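Local coordinates for N-acetylgalactosaminyltransferase 7 (Homo sapiens, PDB 6IWR), which belongs to the glycosyltransferases, joining a GT-A-type domain with a bound manganese ion to a ricin-type beta-trefoil lectin domain, at residues F115-V118 / A119-I123; H156-G159 / W160-M164; H168-I171 / K172-R176; L184-D187 / F188-K191; I381-L384 / E385-G389. All coordinates share one frame; numbering follows the deposited sequence.

Contact 1. Residues F115-V118 / A119-I123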
loop_
_atom_site.group_PDB
_atom_site.type_symbol
_atom_site.label_atom_id
_atom_site.label_comp_id
_atom_site.label_asym_id
_atom_site.label_seq_id
_atom_site.Cartn_x
_atom_site.Cartn_y
_atom_site.Cartn_z
ATOM N N PHE A 115 1.612 -0.684 -17.280
ATOM C CA PHE A 115 1.902 -2.006 -17.805
ATOM C C PHE A 115 3.392 -2.120 -18.090
ATOM O O PHE A 115 4.097 -1.127 -18.275
ATOM C CB PHE A 115 1.116 -2.288 -19.083
ATOM C CG PHE A 115 -0.339 -2.015 -18.957
ATOM C CD1 PHE A 115 -1.071 -2.577 -17.921
ATOM C CD2 PHE A 115 -0.987 -1.190 -19.868
ATOM C CE1 PHE A 115 -2.431 -2.347 -17.793
ATOM C CE2 PHE A 115 -2.358 -0.935 -19.736
ATOM C CZ PHE A 115 -3.076 -1.526 -18.697
ATOM N N ASN A 116 3.868 -3.355 -18.077
ATOM C CA ASN A 116 5.225 -3.682 -18.491
ATOM C C ASN A 116 5.292 -3.484 -19.994
ATOM O O ASN A 116 5.035 -4.409 -20.763
ATOM C CB ASN A 116 5.540 -5.118 -18.108
ATOM C CG ASN A 116 6.966 -5.483 -18.345
ATOM O OD1 ASN A 116 7.486 -6.401 -17.696
ATOM N ND2 ASN A 116 7.630 -4.772 -19.260
ATOM N N MET A 117 5.645 -2.276 -20.439
ATOM C CA MET A 117 5.637 -2.043 -21.878
ATOM C C MET A 117 6.862 -2.624 -22.570
ATOM O O MET A 117 6.809 -2.887 -23.780
ATOM C CB MET A 117 5.530 -0.563 -22.192
ATOM C CG MET A 117 4.149 -0.004 -21.946
ATOM S SD MET A 117 2.838 -0.656 -23.013
ATOM C CE MET A 117 3.605 -0.440 -24.616
ATOM N N VAL A 118 7.976 -2.824 -21.852
ATOM C CA VAL A 118 9.106 -3.459 -22.517
ATOM C C VAL A 118 8.731 -4.878 -22.911
ATOM O O VAL A 118 9.006 -5.318 -24.035
ATOM C CB VAL A 118 10.383 -3.401 -21.651
ATOM C CG1 VAL A 118 10.267 -2.350 -20.559
ATOM C CG2 VAL A 118 10.754 -4.767 -21.083
ATOM N N ALA A 119 8.025 -5.590 -22.027
ATOM C CA ALA A 119 7.505 -6.907 -22.378
ATOM C C ALA A 119 6.506 -6.812 -23.528
ATOM O O ALA A 119 6.682 -7.473 -24.564
ATOM C CB ALA A 119 6.877 -7.570 -21.157
ATOM N N SER A 120 5.467 -5.972 -23.387
ATOM C CA SER A 120 4.476 -5.868 -24.459
ATOM C C SER A 120 5.130 -5.558 -25.801
ATOM O O SER A 120 4.716 -6.093 -26.843
ATOM C CB SER A 120 3.432 -4.798 -24.158
ATOM O OG SER A 120 2.726 -4.520 -25.354
ATOM N N ASP A 121 6.145 -4.689 -25.800
ATOM C CA ASP A 121 6.754 -4.272 -27.056
ATOM C C ASP A 121 7.474 -5.408 -27.779
ATOM O O ASP A 121 7.726 -5.281 -28.977
ATOM C CB ASP A 121 7.727 -3.111 -26.825
ATOM C CG ASP A 121 7.022 -1.787 -26.650
ATOM O OD1 ASP A 121 5.768 -1.773 -26.669
ATOM O OD2 ASP A 121 7.724 -0.757 -26.496
ATOM N N MET A 122 7.824 -6.512 -27.111
ATOM C CA MET A 122 8.472 -7.611 -27.823
ATOM C C MET A 122 7.517 -8.730 -28.217
ATOM O O MET A 122 7.939 -9.669 -28.906
ATOM C CB MET A 122 9.641 -8.192 -27.018
ATOM C CG MET A 122 9.652 -7.941 -25.552
ATOM S SD MET A 122 11.181 -8.616 -24.854
ATOM C CE MET A 122 12.216 -7.161 -24.771
ATOM N N ILE A 123 6.240 -8.646 -27.807
ATOM C CA ILE A 123 5.201 -9.581 -28.216
ATOM C C ILE A 123 4.576 -9.044 -29.495
ATOM O O ILE A 123 4.344 -7.841 -29.627
ATOM C CB ILE A 123 4.160 -9.760 -27.094
ATOM C CG1 ILE A 123 4.864 -10.135 -25.771
ATOM C CG2 ILE A 123 3.072 -10.772 -27.495
ATOM C CD1 ILE A 123 3.944 -10.291 -24.545
#
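Asn116 and Met117 meet Ser120 and Asp121 one helical turn further on, and backbone hydrogen bonds define the spacing. Ser120 N gives to Asn116 O at 3.1 Å with an N-H...O angle of 174°, practically straight. Asp121 N gives to Met117 O at 2.8 Å but bends more, at 151°, with the donor tilted out of the carbonyl plane. Asn116 O is also hydrogen-bonded to the hydroxyl of Tyr278, which ties the start of the turn to a neighbouring loop.

Side-chain packing is carried by Met117. Its chain bends at both chi2 and chi3, which brings the methyl end round to the Asp121 carboxylate, Met117 CE lying about 3.3 Å from Asp121 OD1. The two side chains cross obliquely, and the approach is one of a methyl to an oxygen.

The polar ends of Ser120 and Asp121 turn to helix 160-173. Asp121 OD1 is hydrogen-bonded to Ser161 OG, and Ser120 OG to both Ser161 OG and Arg165 NH1.

Asn116, the centre of an inverse gamma turn, occupies the N-cap position, and the i to i+4 bonding behind it is that of the opening turn of the short alpha-helix 117-122.

Contact 2. Residues H156-G159 / W160-M164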
loop_
_atom_site.group_PDB
_atom_site.type_symbol
_atom_site.label_atom_id
_atom_site.label_comp_id
_atom_site.label_asym_id
_atom_site.label_seq_id
_atom_site.Cartn_x
_atom_site.Cartn_y
_atom_site.Cartn_z
ATOM N N HIS A 156 -6.745 6.981 -23.857
ATOM C CA HIS A 156 -6.054 8.171 -23.362
ATOM C C HIS A 156 -4.628 7.750 -23.034
ATOM O O HIS A 156 -4.414 6.966 -22.107
ATOM C CB HIS A 156 -6.765 8.762 -22.136
ATOM C CG HIS A 156 -6.010 9.874 -21.467
ATOM N ND1 HIS A 156 -6.079 11.187 -21.889
ATOM C CD2 HIS A 156 -5.164 9.863 -20.409
ATOM C CE1 HIS A 156 -5.299 11.933 -21.128
ATOM N NE2 HIS A 156 -4.736 11.154 -20.221
ATOM N N ASN A 157 -3.663 8.247 -23.802
ATOM C CA ASN A 157 -2.244 8.069 -23.507
ATOM C C ASN A 157 -1.822 6.606 -23.479
ATOM O O ASN A 157 -0.785 6.269 -22.900
ATOM C CB ASN A 157 -1.868 8.752 -22.194
ATOM C CG ASN A 157 -1.656 10.242 -22.368
ATOM O OD1 ASN A 157 -1.676 10.764 -23.496
ATOM N ND2 ASN A 157 -1.437 10.941 -21.259
ATOM N N GLU A 158 -2.587 5.739 -24.138
ATOM C CA GLU A 158 -2.277 4.318 -24.164
ATOM C C GLU A 158 -0.920 4.054 -24.812
ATOM O O GLU A 158 -0.474 4.784 -25.705
ATOM C CB GLU A 158 -3.372 3.567 -24.916
ATOM C CG GLU A 158 -3.286 2.062 -24.816
ATOM C CD GLU A 158 -3.694 1.535 -23.437
ATOM O OE1 GLU A 158 -4.413 2.252 -22.692
ATOM O OE2 GLU A 158 -3.287 0.395 -23.104
ATOM N N GLY A 159 -0.256 3.005 -24.337
ATOM C CA GLY A 159 0.971 2.572 -24.982
ATOM C C GLY A 159 0.702 2.074 -26.394
ATOM O O GLY A 159 -0.311 1.425 -26.667
ATOM N N TRP A 160 1.631 2.370 -27.299
ATOM C CA TRP A 160 1.409 2.068 -28.708
ATOM C C TRP A 160 1.104 0.586 -28.938
ATOM O O TRP A 160 0.160 0.230 -29.652
ATOM C CB TRP A 160 2.635 2.492 -29.508
ATOM C CG TRP A 160 2.612 2.036 -30.911
ATOM C CD1 TRP A 160 3.054 0.843 -31.391
ATOM C CD2 TRP A 160 2.110 2.772 -32.036
ATOM N NE1 TRP A 160 2.855 0.792 -32.753
ATOM C CE2 TRP A 160 2.273 1.965 -33.168
ATOM C CE3 TRP A 160 1.536 4.036 -32.189
ATOM C CZ2 TRP A 160 1.875 2.377 -34.440
ATOM C CZ3 TRP A 160 1.154 4.445 -33.455
ATOM C CH2 TRP A 160 1.328 3.622 -34.558
ATOM N N SER A 161 1.899 -0.295 -28.361
ATOM C CA SER A 161 1.757 -1.695 -28.711
ATOM C C SER A 161 0.546 -2.326 -28.046
ATOM O O SER A 161 -0.073 -3.217 -28.636
ATOM C CB SER A 161 3.041 -2.457 -28.364
ATOM O OG SER A 161 3.209 -2.622 -26.969
ATOM N N THR A 162 0.169 -1.883 -26.852
ATOM C CA THR A 162 -1.089 -2.369 -26.303
ATOM C C THR A 162 -2.283 -1.868 -27.120
ATOM O O THR A 162 -3.234 -2.616 -27.358
ATOM C CB THR A 162 -1.217 -1.969 -24.829
ATOM O OG1 THR A 162 -0.861 -0.591 -24.668
ATOM C CG2 THR A 162 -0.304 -2.826 -23.974
ATOM N N LEU A 163 -2.250 -0.617 -27.574
ATOM C CA LEU A 163 -3.362 -0.084 -28.356
ATOM C C LEU A 163 -3.483 -0.810 -29.688
ATOM O O LEU A 163 -4.584 -1.211 -30.093
ATOM C CB LEU A 163 -3.177 1.418 -28.588
ATOM C CG LEU A 163 -4.191 2.080 -29.532
ATOM C CD1 LEU A 163 -5.598 1.716 -29.082
ATOM C CD2 LEU A 163 -4.019 3.606 -29.607
ATOM N N MET A 164 -2.354 -1.004 -30.377
ATOM C CA MET A 164 -2.430 -1.572 -31.713
ATOM C C MET A 164 -2.667 -3.077 -31.659
ATOM O O MET A 164 -3.208 -3.652 -32.618
ATOM C CB MET A 164 -1.172 -1.229 -32.513
ATOM C CG MET A 164 -1.039 0.243 -32.927
ATOM S SD MET A 164 -2.540 1.106 -33.488
ATOM C CE MET A 164 -3.119 0.030 -34.756
#
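Gly159 O is met by an amide and a hydroxyl from the first helical turn. Leu163 N reaches it at 3.0 Å with an N-H...O angle of 162°, nearly along the C=O axis, which is the regular i to i+4 helix bond. Thr162 OG1 lies 2.9 Å from Gly159 O. The same hydroxyl is 3.1 Å from Glu158 OE2, so it stands between a backbone carbonyl and a carboxylate oxygen.

Torsions explain how the hydroxyl comes to lie there. Thr162 OG1 sits between its own backbone N and carbonyl carbon (chi1 46°), turned back toward the start of the helix. The Glu158 chain leaves with CG anti to the backbone N and then bends at chi2 (73°), crossing the threonine side chain at about a right angle. Its inner part packs as well, with Glu158 CG 3.8 Å from Leu163 CB.

Glu158 OE2 has a further, weak hydrogen bond with His243 ND1, and the Glu158 side chain comes to within about 8 Å of the manganese ion. Trp160, whose side chain points away from the loop, makes a cation-pi contact with Lys197 and an edge-to-face one with Tyr201.

With Gly159 as N-cap, this is the loop-to-helix junction after strand 149-155, where the first beta-alpha-beta unit of the GT-A fold begins its helix, close to the metal site.

Contact 3. Residues H168-I171 / K172-R176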
loop_
_atom_site.group_PDB
_atom_site.type_symbol
_atom_site.label_atom_id
_atom_site.label_comp_id
_atom_site.label_asym_id
_atom_site.label_seq_id
_atom_site.Cartn_x
_atom_site.Cartn_y
_atom_site.Cartn_z
ATOM N N HIS A 168 -5.287 -4.937 -33.838
ATOM C CA HIS A 168 -4.850 -6.102 -34.603
ATOM C C HIS A 168 -5.679 -7.320 -34.221
ATOM O O HIS A 168 -6.197 -8.040 -35.084
ATOM C CB HIS A 168 -3.353 -6.380 -34.380
ATOM C CG HIS A 168 -2.446 -5.600 -35.284
ATOM N ND1 HIS A 168 -1.804 -6.160 -36.370
ATOM C CD2 HIS A 168 -2.065 -4.299 -35.258
ATOM C CE1 HIS A 168 -1.074 -5.239 -36.973
ATOM N NE2 HIS A 168 -1.209 -4.101 -36.316
ATOM N N SER A 169 -5.847 -7.542 -32.921
ATOM C CA SER A 169 -6.606 -8.693 -32.461
ATOM C C SER A 169 -8.029 -8.669 -33.018
ATOM O O SER A 169 -8.521 -9.688 -33.511
ATOM C CB SER A 169 -6.563 -8.725 -30.932
ATOM O OG SER A 169 -7.837 -8.706 -30.335
ATOM N N VAL A 170 -8.689 -7.505 -32.993
ATOM C CA VAL A 170 -10.055 -7.394 -33.517
ATOM C C VAL A 170 -10.084 -7.683 -35.013
ATOM O O VAL A 170 -10.944 -8.434 -35.509
ATOM C CB VAL A 170 -10.638 -6.002 -33.215
ATOM C CG1 VAL A 170 -11.936 -5.801 -34.004
ATOM C CG2 VAL A 170 -10.856 -5.821 -31.722
ATOM N N ILE A 171 -9.148 -7.081 -35.756
ATOM C CA ILE A 171 -9.005 -7.386 -37.173
ATOM C C ILE A 171 -8.740 -8.881 -37.373
ATOM O O ILE A 171 -9.324 -9.520 -38.255
ATOM C CB ILE A 171 -7.893 -6.504 -37.770
ATOM C CG1 ILE A 171 -8.241 -5.023 -37.581
ATOM C CG2 ILE A 171 -7.660 -6.832 -39.232
ATOM C CD1 ILE A 171 -8.599 -4.313 -38.867
ATOM N N LYS A 172 -7.909 -9.482 -36.522
ATOM C CA LYS A 172 -7.510 -10.862 -36.794
ATOM C C LYS A 172 -8.656 -11.849 -36.603
ATOM O O LYS A 172 -8.793 -12.794 -37.378
ATOM C CB LYS A 172 -6.324 -11.270 -35.930
ATOM C CG LYS A 172 -5.646 -12.512 -36.454
ATOM C CD LYS A 172 -4.314 -12.771 -35.770
ATOM C CE LYS A 172 -3.637 -14.008 -36.299
ATOM N NZ LYS A 172 -2.506 -14.410 -35.423
ATOM N N ARG A 173 -9.472 -11.684 -35.574
ATOM C CA ARG A 173 -10.388 -12.752 -35.201
ATOM C C ARG A 173 -11.841 -12.413 -35.493
ATOM O O ARG A 173 -12.750 -13.115 -35.029
ATOM C CB ARG A 173 -10.198 -13.101 -33.733
ATOM C CG ARG A 173 -8.744 -13.292 -33.402
ATOM C CD ARG A 173 -8.567 -13.845 -32.034
ATOM N NE ARG A 173 -7.194 -14.307 -31.877
ATOM C CZ ARG A 173 -6.218 -13.620 -31.291
ATOM N NH1 ARG A 173 -5.004 -14.144 -31.221
ATOM N NH2 ARG A 173 -6.453 -12.424 -30.772
ATOM N N THR A 174 -12.083 -11.376 -36.275
ATOM C CA THR A 174 -13.443 -10.993 -36.533
ATOM C C THR A 174 -13.738 -11.146 -38.007
ATOM O O THR A 174 -13.015 -10.586 -38.842
ATOM C CB THR A 174 -13.685 -9.548 -36.084
ATOM O OG1 THR A 174 -13.371 -9.452 -34.698
ATOM C CG2 THR A 174 -15.116 -9.186 -36.221
ATOM N N PRO A 175 -14.781 -11.893 -38.355
ATOM C CA PRO A 175 -15.187 -12.005 -39.762
ATOM C C PRO A 175 -15.299 -10.632 -40.414
ATOM O O PRO A 175 -16.011 -9.751 -39.931
ATOM C CB PRO A 175 -16.549 -12.697 -39.686
ATOM C CG PRO A 175 -16.635 -13.247 -38.306
ATOM C CD PRO A 175 -15.811 -12.380 -37.427
ATOM N N ARG A 176 -14.602 -10.465 -41.539
ATOM C CA ARG A 176 -14.540 -9.168 -42.203
ATOM C C ARG A 176 -15.925 -8.579 -42.435
ATOM O O ARG A 176 -16.137 -7.377 -42.228
ATOM C CB ARG A 176 -13.793 -9.309 -43.526
ATOM C CG ARG A 176 -12.468 -10.050 -43.387
ATOM C CD ARG A 176 -11.672 -10.036 -44.687
ATOM N NE ARG A 176 -12.195 -10.994 -45.654
ATOM C CZ ARG A 176 -11.635 -12.175 -45.893
ATOM N NH1 ARG A 176 -10.538 -12.511 -45.230
ATOM N NH2 ARG A 176 -12.158 -13.008 -46.792
HETATM O O HOH W 1 -11.731 -8.425 -39.769
#
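Thr174 closes back on Val170 where helix 160-173, the crossover helix between the parallel strands 149-155 and 179-186, gives way to loop. This beta-alpha-beta unit belongs to the GT-A domain. Thr174 OG1 donates to Val170 O at 2.8 Å, in the carbonyl plane and on a lone pair, the C=O...O angle being 136°. Thr174 OG1 stands beside its own backbone N (chi1 -58°), turned toward the preceding turn, and the two side chains run side by side. The hydroxyl is used twice, since it also accepts from Trp250 NE1.

Ordinary helix bonds satisfy the earlier carbonyls. His168 O takes Lys172 N at 2.7 Å, and Ser169 O takes Arg173 N at 3.0 Å.

The charged ends find partners beyond the helix: Lys172 NZ and Arg173 NH1 both form salt bridges to Glu81 OE1, and Lys172 NZ is also bonded to the carbonyls of Asp126 and Pro82. The Arg173 chain extends from CG to NE past Ser169, whose CB lies 3.7 Å from Arg173 NH2, while Ser169 OG is bonded to Val246 N.

A water bridges two carbonyls across the helix end, donating to Ile171 O at 3.0 Å and to Thr174 O at 2.7 Å.

Contact 4. Residues L184-D187 / F188-K191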
loop_
_atom_site.group_PDB
_atom_site.type_symbol
_atom_site.label_atom_id
_atom_site.label_comp_id
_atom_site.label_asym_id
_atom_site.label_seq_id
_atom_site.Cartn_x
_atom_site.Cartn_y
_atom_site.Cartn_z
ATOM N N LEU A 184 -11.487 4.622 -33.186
ATOM C CA LEU A 184 -10.713 4.959 -31.999
ATOM C C LEU A 184 -11.087 6.375 -31.592
ATOM O O LEU A 184 -11.159 7.266 -32.443
ATOM C CB LEU A 184 -9.208 4.849 -32.247
ATOM C CG LEU A 184 -8.651 3.626 -32.983
ATOM C CD1 LEU A 184 -7.173 3.848 -33.295
ATOM C CD2 LEU A 184 -8.858 2.289 -32.232
ATOM N N ILE A 185 -11.374 6.566 -30.308
ATOM C CA ILE A 185 -11.713 7.874 -29.757
ATOM C C ILE A 185 -10.567 8.308 -28.858
ATOM O O ILE A 185 -10.375 7.768 -27.759
ATOM C CB ILE A 185 -13.033 7.862 -28.976
ATOM C CG1 ILE A 185 -14.187 7.418 -29.857
ATOM C CG2 ILE A 185 -13.302 9.258 -28.427
ATOM C CD1 ILE A 185 -14.612 8.450 -30.839
ATOM N N ASP A 186 -9.822 9.302 -29.322
ATOM C CA ASP A 186 -8.726 9.890 -28.562
ATOM C C ASP A 186 -9.300 10.889 -27.576
ATOM O O ASP A 186 -9.788 11.947 -27.984
ATOM C CB ASP A 186 -7.763 10.591 -29.509
ATOM C CG ASP A 186 -6.545 11.101 -28.808
ATOM O OD1 ASP A 186 -6.585 11.247 -27.562
ATOM O OD2 ASP A 186 -5.542 11.330 -29.512
ATOM N N ASP A 187 -9.246 10.576 -26.286
ATOM C CA ASP A 187 -9.744 11.522 -25.285
ATOM C C ASP A 187 -8.623 12.439 -24.793
ATOM O O ASP A 187 -8.260 12.455 -23.614
ATOM C CB ASP A 187 -10.390 10.792 -24.121
ATOM C CG ASP A 187 -11.289 11.695 -23.315
ATOM O OD1 ASP A 187 -11.863 12.632 -23.920
ATOM O OD2 ASP A 187 -11.401 11.478 -22.087
ATOM N N PHE A 188 -8.062 13.200 -25.736
ATOM C CA PHE A 188 -7.202 14.336 -25.410
ATOM C C PHE A 188 -5.829 13.890 -24.896
ATOM O O PHE A 188 -5.295 14.474 -23.956
ATOM C CB PHE A 188 -7.884 15.254 -24.389
ATOM C CG PHE A 188 -7.435 16.669 -24.466
ATOM C CD1 PHE A 188 -7.462 17.342 -25.676
ATOM C CD2 PHE A 188 -6.986 17.336 -23.342
ATOM C CE1 PHE A 188 -7.039 18.658 -25.764
ATOM C CE2 PHE A 188 -6.565 18.659 -23.417
ATOM C CZ PHE A 188 -6.592 19.317 -24.626
ATOM N N SER A 189 -5.254 12.862 -25.522
ATOM C CA SER A 189 -3.928 12.376 -25.155
ATOM C C SER A 189 -2.861 13.440 -25.419
ATOM O O SER A 189 -3.014 14.310 -26.279
ATOM C CB SER A 189 -3.593 11.105 -25.946
ATOM O OG SER A 189 -4.583 10.097 -25.818
ATOM N N ASN A 190 -1.749 13.354 -24.688
ATOM C CA ASN A 190 -0.611 14.210 -24.991
ATOM C C ASN A 190 0.591 13.470 -25.561
ATOM O O ASN A 190 1.468 14.119 -26.130
ATOM C CB ASN A 190 -0.154 14.978 -23.743
ATOM C CG ASN A 190 -0.429 14.227 -22.481
ATOM O OD1 ASN A 190 -1.571 14.189 -22.019
ATOM N ND2 ASN A 190 0.596 13.596 -21.918
ATOM N N LYS A 191 0.659 12.149 -25.437
ATOM C CA LYS A 191 1.857 11.433 -25.855
ATOM C C LYS A 191 1.963 11.411 -27.377
ATOM O O LYS A 191 1.000 11.113 -28.090
ATOM C CB LYS A 191 1.872 10.015 -25.274
ATOM C CG LYS A 191 1.406 9.978 -23.830
ATOM C CD LYS A 191 2.132 8.979 -22.942
ATOM C CE LYS A 191 2.460 9.685 -21.634
ATOM N NZ LYS A 191 3.067 8.877 -20.549
#
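An inverse gamma turn centred on Asp187 ends strand 179-186 of the GT-A sheet, and across it the Asp186 side chain reaches Ser189. The backbone closure is slight: Phe188 N makes a weak hydrogen bond to Asp186 O, 3.1 Å long and well bent. Much firmer geometry is found at the Asp186 carboxylate, where OD1 accepts two bonds from one residue. Ser189 N reaches Asp186 OD1 at 2.9 Å with an N-H...O angle of 170°, coming in on the syn side and only slightly out of the carboxylate plane. Ser189 OG, also 2.9 Å from Asp186 OD1, arrives from above that plane, 41° out of it.

Both donors can serve one oxygen because the Ser189 hydroxyl is turned to lie beside its own backbone N (chi1 -54°). Asp186 contributes by holding its carboxylate on the far side from its own N, reaching forward over the turn. Phe188 has a positive phi of the left-handed region, which swings the chain round so that Ser189 faces back to the strand.

The surroundings extend the network. Asp186 OD2 forms a salt bridge with Arg213 NE, Ser189 OG takes a bond from Asn157 N, and Asp187 OD1 is bonded to Asn214 ND2 and the backbone N of Glu218.

With OD1 gripped by an amide and a hydroxyl, and OD2 by a guanidinium, both oxygens of Asp186 are engaged, which should hold the carboxylate's rotation and ties the strand end to the loop that follows it.

Contact 5. Residues I381-L384 / E385-G389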
loop_
_atom_site.group_PDB
_atom_site.type_symbol
_atom_site.label_atom_id
_atom_site.label_comp_id
_atom_site.label_asym_id
_atom_site.label_seq_id
_atom_site.Cartn_x
_atom_site.Cartn_y
_atom_site.Cartn_z
ATOM N N ILE A 381 -6.062 -6.179 -19.983
ATOM C CA ILE A 381 -4.845 -6.086 -19.182
ATOM C C ILE A 381 -5.143 -5.344 -17.893
ATOM O O ILE A 381 -5.764 -4.273 -17.900
ATOM C CB ILE A 381 -3.721 -5.370 -19.934
ATOM C CG1 ILE A 381 -3.651 -5.827 -21.385
ATOM C CG2 ILE A 381 -2.413 -5.609 -19.197
ATOM C CD1 ILE A 381 -2.693 -5.027 -22.213
ATOM N N TYR A 382 -4.651 -5.871 -16.785
ATOM C CA TYR A 382 -4.920 -5.271 -15.492
ATOM C C TYR A 382 -3.669 -4.569 -14.989
ATOM O O TYR A 382 -2.575 -5.154 -15.006
ATOM C CB TYR A 382 -5.421 -6.329 -14.510
ATOM C CG TYR A 382 -6.913 -6.604 -14.716
ATOM C CD1 TYR A 382 -7.868 -5.673 -14.316
ATOM C CD2 TYR A 382 -7.361 -7.779 -15.338
ATOM C CE1 TYR A 382 -9.232 -5.906 -14.497
ATOM C CE2 TYR A 382 -8.730 -8.023 -15.526
ATOM C CZ TYR A 382 -9.663 -7.077 -15.102
ATOM O OH TYR A 382 -11.017 -7.289 -15.277
ATOM N N ARG A 383 -3.846 -3.319 -14.547
ATOM C CA ARG A 383 -2.751 -2.434 -14.170
ATOM C C ARG A 383 -1.906 -3.013 -13.051
ATOM O O ARG A 383 -2.358 -3.820 -12.244
ATOM C CB ARG A 383 -3.275 -1.084 -13.705
ATOM C CG ARG A 383 -2.623 0.088 -14.390
ATOM C CD ARG A 383 -3.688 0.748 -15.240
ATOM N NE ARG A 383 -3.198 1.350 -16.470
ATOM C CZ ARG A 383 -4.015 1.808 -17.416
ATOM N NH1 ARG A 383 -5.324 1.702 -17.244
ATOM N NH2 ARG A 383 -3.544 2.359 -18.534
ATOM N N LEU A 384 -0.665 -2.547 -12.994
ATOM C CA LEU A 384 0.297 -2.932 -11.978
ATOM C C LEU A 384 0.571 -1.739 -11.078
ATOM O O LEU A 384 0.414 -0.586 -11.488
ATOM C CB LEU A 384 1.605 -3.395 -12.616
ATOM C CG LEU A 384 1.466 -4.389 -13.759
ATOM C CD1 LEU A 384 2.853 -4.718 -14.256
ATOM C CD2 LEU A 384 0.763 -5.638 -13.296
ATOM N N GLU A 385 0.994 -2.006 -9.846
ATOM C CA GLU A 385 1.315 -0.859 -9.021
ATOM C C GLU A 385 2.496 -0.122 -9.626
ATOM O O GLU A 385 3.214 -0.638 -10.488
ATOM C CB GLU A 385 1.623 -1.256 -7.587
ATOM C CG GLU A 385 1.320 -2.692 -7.266
ATOM C CD GLU A 385 0.036 -2.859 -6.481
ATOM O OE1 GLU A 385 -0.061 -3.829 -5.700
ATOM O OE2 GLU A 385 -0.875 -2.019 -6.646
ATOM N N GLY A 386 2.684 1.110 -9.173
ATOM C CA GLY A 386 3.763 1.946 -9.658
ATOM C C GLY A 386 3.372 2.932 -10.729
ATOM O O GLY A 386 4.223 3.720 -11.164
ATOM N N TRP A 387 2.119 2.917 -11.168
ATOM C CA TRP A 387 1.706 3.795 -12.244
ATOM C C TRP A 387 1.562 5.217 -11.730
ATOM O O TRP A 387 1.447 5.462 -10.530
ATOM C CB TRP A 387 0.387 3.316 -12.834
ATOM C CG TRP A 387 -0.011 4.017 -14.070
ATOM C CD1 TRP A 387 0.813 4.617 -14.977
ATOM C CD2 TRP A 387 -1.339 4.196 -14.550
ATOM N NE1 TRP A 387 0.076 5.169 -15.992
ATOM C CE2 TRP A 387 -1.251 4.920 -15.757
ATOM C CE3 TRP A 387 -2.596 3.816 -14.079
ATOM C CZ2 TRP A 387 -2.370 5.265 -16.501
ATOM C CZ3 TRP A 387 -3.697 4.165 -14.805
ATOM C CH2 TRP A 387 -3.580 4.881 -16.012
ATOM N N GLN A 388 1.571 6.166 -12.659
ATOM C CA GLN A 388 1.349 7.562 -12.303
ATOM C C GLN A 388 0.773 8.271 -13.537
ATOM O O GLN A 388 1.494 8.925 -14.295
ATOM C CB GLN A 388 2.649 8.202 -11.818
ATOM C CG GLN A 388 3.727 7.164 -11.479
ATOM C CD GLN A 388 4.988 7.762 -10.812
ATOM O OE1 GLN A 388 5.478 8.812 -11.233
ATOM N NE2 GLN A 388 5.502 7.099 -9.762
ATOM N N GLY A 389 -0.554 8.169 -13.729
ATOM C CA GLY A 389 -1.494 7.534 -12.808
ATOM C C GLY A 389 -2.012 8.538 -11.790
ATOM O O GLY A 389 -1.507 8.550 -10.665
#
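Arg383 lies flat on the indole of Trp387, four residues later. The guanidinium and the ring are 3.8 Å apart between centres with their planes only 5° from parallel, the geometry of a stack. Arg383 CZ stands 3.8 Å from the centroid of the six-membered ring and 29° off its normal, so the pair is also a cation-pi interaction over the face. The individual atoms agree: Arg383 NE lies 3.3 Å from Trp387 CZ3, Arg383 CZ lies 3.4 Å from Trp387 CH2, and Arg383 NH2 continues over the same benzo carbons, 3.7 Å from Trp387 CZ2. The methylene Arg383 CD joins in, 3.5 Å from Trp387 CE3.

Bends at chi2 and chi3 let the arginine chain first run along the ring and then lay its end on it. Trp387, with CG anti to the backbone N, swings its six-membered ring back toward the strand. On the opposite face of the indole sits Gly389 CA, 3.8 Å above the Trp387 ring and over its centre, so the indole is sandwiched between the arginine and its own loop.

The next shell ties both groups to the end of helix 103-113. Trp387 NE1 is hydrogen-bonded to Glu112 O, and Arg383 NE makes a weak hydrogen bond to Phe113 O. Separately, the Arg383 chain packs on Phe115 and His243.

The Arg383 side chain approaches the bound manganese ion to about 4 Å. The stack joins the end of strand 376-382 to the exposed loop after it, beside the metal of this GT-A-type domain.

From the N terminus the five contacts follow in series; none nests in or crosses another, and each closes a short local turn. Contact 1 begins helix 117-122, which packs on the first turn of helix 160-173 opened by contact 2. Contact 3 finishes that same helix, and contact 4 ends the next strand, 179-186, so contacts 2 to 4 mark out one beta-alpha-beta unit. The loops of contacts 2 and 4 meet where Asn157 OD1 bonds Asn190 N. Far along the chain, contact 5 starts on strand 376-382 of the same sheet, whose Ile381 packs on Phe115 of contact 1 and Thr162 of contact 2, near the manganese ion.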